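Local coordinates for polyhedrin (Uranotaenia sapphirina cypovirus, PDB 4S1L), which forms the crystalline polyhedra that occlude cypovirus particles, and binds ATP, at residues A[29-34]-A[102-107]. Numbering follows the deposited sequence.
Sequences LVIVAE and LSFYLR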
ATOM      1  N   LEU A  29      -9.917  10.264  -8.823  1.00 19.38           N
ATOM      2  CA  LEU A  29      -9.333   9.615  -9.990  1.00 17.40           C
ATOM      3  C   LEU A  29     -10.049   8.277 -10.232  1.00 20.70           C
ATOM      4  O   LEU A  29     -10.092   7.430  -9.345  1.00 19.43           O
ATOM      5  CB  LEU A  29      -7.820   9.371  -9.794  1.00 17.45           C
ATOM      6  CG  LEU A  29      -7.135   8.465 -10.835  1.00 22.94           C
ATOM      7  CD1 LEU A  29      -7.095   9.130 -12.211  1.00 23.16           C
ATOM      8  CD2 LEU A  29      -5.729   8.075 -10.379  1.00 22.49           C
ATOM      9  N   VAL A  30     -10.592   8.096 -11.430  1.00 17.29           N
ATOM     10  CA  VAL A  30     -11.132   6.813 -11.849  1.00 18.60           C
ATOM     11  C   VAL A  30     -10.416   6.382 -13.117  1.00 18.35           C
ATOM     12  O   VAL A  30     -10.411   7.090 -14.117  1.00 18.97           O
ATOM     13  CB  VAL A  30     -12.666   6.859 -12.106  1.00 18.88           C
ATOM     14  CG1 VAL A  30     -13.170   5.502 -12.618  1.00 23.07           C
ATOM     15  CG2 VAL A  30     -13.402   7.196 -10.842  1.00 17.97           C
ATOM     16  N   ILE A  31      -9.786   5.223 -13.046  1.00 19.07           N
ATOM     17  CA  ILE A  31      -9.124   4.645 -14.192  1.00 20.50           C
ATOM     18  C   ILE A  31     -10.001   3.527 -14.691  1.00 18.90           C
ATOM     19  O   ILE A  31     -10.414   2.690 -13.909  1.00 19.96           O
ATOM     20  CB  ILE A  31      -7.744   4.116 -13.831  1.00 22.01           C
ATOM     21  CG1 ILE A  31      -6.853   5.289 -13.389  1.00 21.24           C
ATOM     22  CG2 ILE A  31      -7.123   3.386 -15.034  1.00 28.22           C
ATOM     23  CD1 ILE A  31      -5.523   4.896 -12.809  1.00 29.89           C
ATOM     24  N   VAL A  32     -10.296   3.523 -15.986  1.00 16.55           N
ATOM     25  CA  VAL A  32     -11.097   2.461 -16.577  1.00 18.03           C
ATOM     26  C   VAL A  32     -10.323   1.749 -17.668  1.00 20.93           C
ATOM     27  O   VAL A  32      -9.868   2.378 -18.634  1.00 21.42           O
ATOM     28  CB  VAL A  32     -12.406   2.993 -17.194  1.00 19.19           C
ATOM     29  CG1 VAL A  32     -13.264   1.820 -17.743  1.00 22.41           C
ATOM     30  CG2 VAL A  32     -13.190   3.812 -16.179  1.00 22.79           C
ATOM     31  N   ALA A  33     -10.190   0.431 -17.502  1.00 19.80           N
ATOM     32  CA  ALA A  33      -9.627  -0.445 -18.530  1.00 20.01           C
ATOM     33  C   ALA A  33     -10.768  -1.149 -19.241  1.00 19.16           C
ATOM     34  O   ALA A  33     -11.651  -1.715 -18.601  1.00 18.10           O
ATOM     35  CB  ALA A  33      -8.666  -1.478 -17.921  1.00 20.90           C
ATOM     36  N   GLU A  34     -10.746  -1.106 -20.559  1.00 19.24           N
ATOM     37  CA  GLU A  34     -11.729  -1.803 -21.365  1.00 20.56           C
ATOM     38  C   GLU A  34     -10.994  -2.881 -22.172  1.00 26.03           C
ATOM     39  O   GLU A  34      -9.900  -2.646 -22.669  1.00 20.73           O
ATOM     40  CB  GLU A  34     -12.477  -0.823 -22.269  1.00 22.58           C
ATOM     41  CG  GLU A  34     -13.572  -1.502 -23.070  1.00 31.61           C
ATOM     42  CD  GLU A  34     -14.470  -0.525 -23.809  1.00 42.17           C
ATOM     43  OE1 GLU A  34     -14.928  -0.890 -24.906  1.00 36.44           O
ATOM     44  OE2 GLU A  34     -14.717   0.589 -23.292  1.00 32.31           O
ATOM     45  N   LEU A 102      -7.332   2.508 -22.225  1.00 19.21           N
ATOM     46  CA  LEU A 102      -7.347   3.024 -20.863  1.00 18.82           C
ATOM     47  C   LEU A 102      -7.923   4.429 -20.886  1.00 22.46           C
ATOM     48  O   LEU A 102      -7.538   5.240 -21.736  1.00 21.77           O
ATOM     49  CB  LEU A 102      -5.932   3.072 -20.274  1.00 22.00           C
ATOM     50  CG  LEU A 102      -5.333   2.051 -19.313  1.00 35.67           C
ATOM     51  CD1 LEU A 102      -5.962   0.704 -19.338  1.00 30.59           C
ATOM     52  CD2 LEU A 102      -3.831   1.974 -19.604  1.00 22.89           C
ATOM     53  N   SER A 103      -8.852   4.695 -19.978  1.00 17.25           N
ATOM     54  CA  SER A 103      -9.412   6.027 -19.767  1.00 18.78           C
ATOM     55  C   SER A 103      -9.078   6.502 -18.366  1.00 20.38           C
ATOM     56  O   SER A 103      -9.209   5.752 -17.415  1.00 19.50           O
ATOM     57  CB  SER A 103     -10.926   6.019 -19.941  1.00 19.70           C
ATOM     58  OG  SER A 103     -11.304   5.488 -21.186  1.00 22.89           O
ATOM     59  N   PHE A 104      -8.696   7.764 -18.246  1.00 17.41           N
ATOM     60  CA  PHE A 104      -8.353   8.347 -16.954  1.00 17.71           C
ATOM     61  C   PHE A 104      -9.298   9.513 -16.706  1.00 19.62           C
ATOM     62  O   PHE A 104      -9.249  10.494 -17.441  1.00 21.35           O
ATOM     63  CB  PHE A 104      -6.896   8.832 -16.924  1.00 18.89           C
ATOM     64  CG  PHE A 104      -5.882   7.747 -17.151  1.00 17.64           C
ATOM     65  CD1 PHE A 104      -5.621   7.279 -18.440  1.00 20.29           C
ATOM     66  CD2 PHE A 104      -5.205   7.183 -16.090  1.00 21.43           C
ATOM     67  CE1 PHE A 104      -4.697   6.257 -18.663  1.00 24.40           C
ATOM     68  CE2 PHE A 104      -4.279   6.154 -16.292  1.00 24.15           C
ATOM     69  CZ  PHE A 104      -4.018   5.692 -17.584  1.00 20.92           C
ATOM     70  N   TYR A 105     -10.140   9.406 -15.682  1.00 19.41           N
ATOM     71  CA  TYR A 105     -11.085  10.459 -15.328  1.00 18.77           C
ATOM     72  C   TYR A 105     -10.640  11.193 -14.043  1.00 19.01           C
ATOM     73  O   TYR A 105     -10.503  10.595 -12.987  1.00 17.54           O
ATOM     74  CB  TYR A 105     -12.497   9.869 -15.159  1.00 19.42           C
ATOM     75  CG  TYR A 105     -13.070   9.408 -16.476  1.00 18.74           C
ATOM     76  CD1 TYR A 105     -13.600  10.328 -17.369  1.00 19.92           C
ATOM     77  CD2 TYR A 105     -13.017   8.070 -16.869  1.00 21.91           C
ATOM     78  CE1 TYR A 105     -14.089   9.935 -18.596  1.00 17.24           C
ATOM     79  CE2 TYR A 105     -13.525   7.666 -18.102  1.00 21.45           C
ATOM     80  CZ  TYR A 105     -14.058   8.604 -18.959  1.00 18.98           C
ATOM     81  OH  TYR A 105     -14.556   8.223 -20.205  1.00 20.41           O
ATOM     82  N   LEU A 106     -10.423  12.501 -14.139  1.00 17.42           N
ATOM     83  CA  LEU A 106      -9.928  13.275 -12.994  1.00 17.00           C
ATOM     84  C   LEU A 106     -10.952  14.335 -12.657  1.00 20.30           C
ATOM     85  O   LEU A 106     -11.408  15.052 -13.546  1.00 20.69           O
ATOM     86  CB  LEU A 106      -8.576  13.932 -13.317  1.00 18.32           C
ATOM     87  CG  LEU A 106      -7.314  13.065 -13.342  1.00 22.51           C
ATOM     88  CD1 LEU A 106      -7.337  12.147 -14.547  1.00 30.93           C
ATOM     89  CD2 LEU A 106      -6.069  13.910 -13.392  1.00 28.85           C
ATOM     90  N   ARG A 107     -11.318  14.437 -11.385  1.00 19.25           N
ATOM     91  CA  ARG A 107     -12.341  15.403 -10.986  1.00 19.42           C
ATOM     92  C   ARG A 107     -11.933  16.093  -9.696  1.00 19.05           C
ATOM     93  O   ARG A 107     -11.692  15.418  -8.698  1.00 19.19           O
ATOM     94  CB  ARG A 107     -13.694  14.717 -10.792  1.00 20.59           C
ATOM     95  CG  ARG A 107     -14.868  15.681 -10.733  1.00 20.31           C
ATOM     96  CD  ARG A 107     -16.146  15.051 -10.187  1.00 20.75           C
ATOM     97  NE  ARG A 107     -17.296  15.929 -10.404  1.00 23.22           N
ATOM     98  CZ  ARG A 107     -17.669  16.924  -9.595  1.00 25.01           C
ATOM     99  NH1 ARG A 107     -17.018  17.164  -8.469  1.00 24.98           N
ATOM    100  NH2 ARG A 107     -18.731  17.669  -9.905  1.00 24.33           N
TER
HETATM  101  O   HOH W   1     -11.440   2.768 -21.114  1.00 23.95           O
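L102 pairs with A33 at one end of this contact, where its CD1 rests on A33 CB at 3.8 Å. S103 faces V32 in a hydrogen-bonded pair. S103 N donates to V32 O, and V32 N donates to S103 O at 2.9 Å. V32 O also accepts a hydrogen bond from a water, which lies 2.7 Å from S103 OG. This carbonyl oxygen is therefore held by a backbone amide and a water, and the water ties the serine hydroxyl to the opposite strand.

F104 lies beside I31, both pointing the same way. With F104 CG anti to the carbonyl carbon (chi1 -61°), the ring brings CD2 and CE2 to I31. I31 CG1 approaches CD2 obliquely, at 3.7 Å, and I31 CD1 sits near CE2.

Y105 pairs with V30 through two bonds. Y105 N reaches V30 O at 2.8 Å, and V30 N donates to Y105 O with an N-H...O angle of 167°. V32 CG2 meets the edge of the tyrosine ring at CD2, 4.3 Å away. Y105 OH is hydrogen-bonded to L230 N and to Y164 OH. L106 then lies alongside L29, with their CD1 methyls 3.8 Å apart.

L29, I31, L102, F104 and L106 thus share one apolar face, which packs on strands 50-55 and 173-179 of the second sheet. On the other face, the Y105 side chain is about 10 Å from bound ATP. The two segments are neighbouring central strands of an antiparallel sheet, in the buried two-sheet core of the polyhedrin fold.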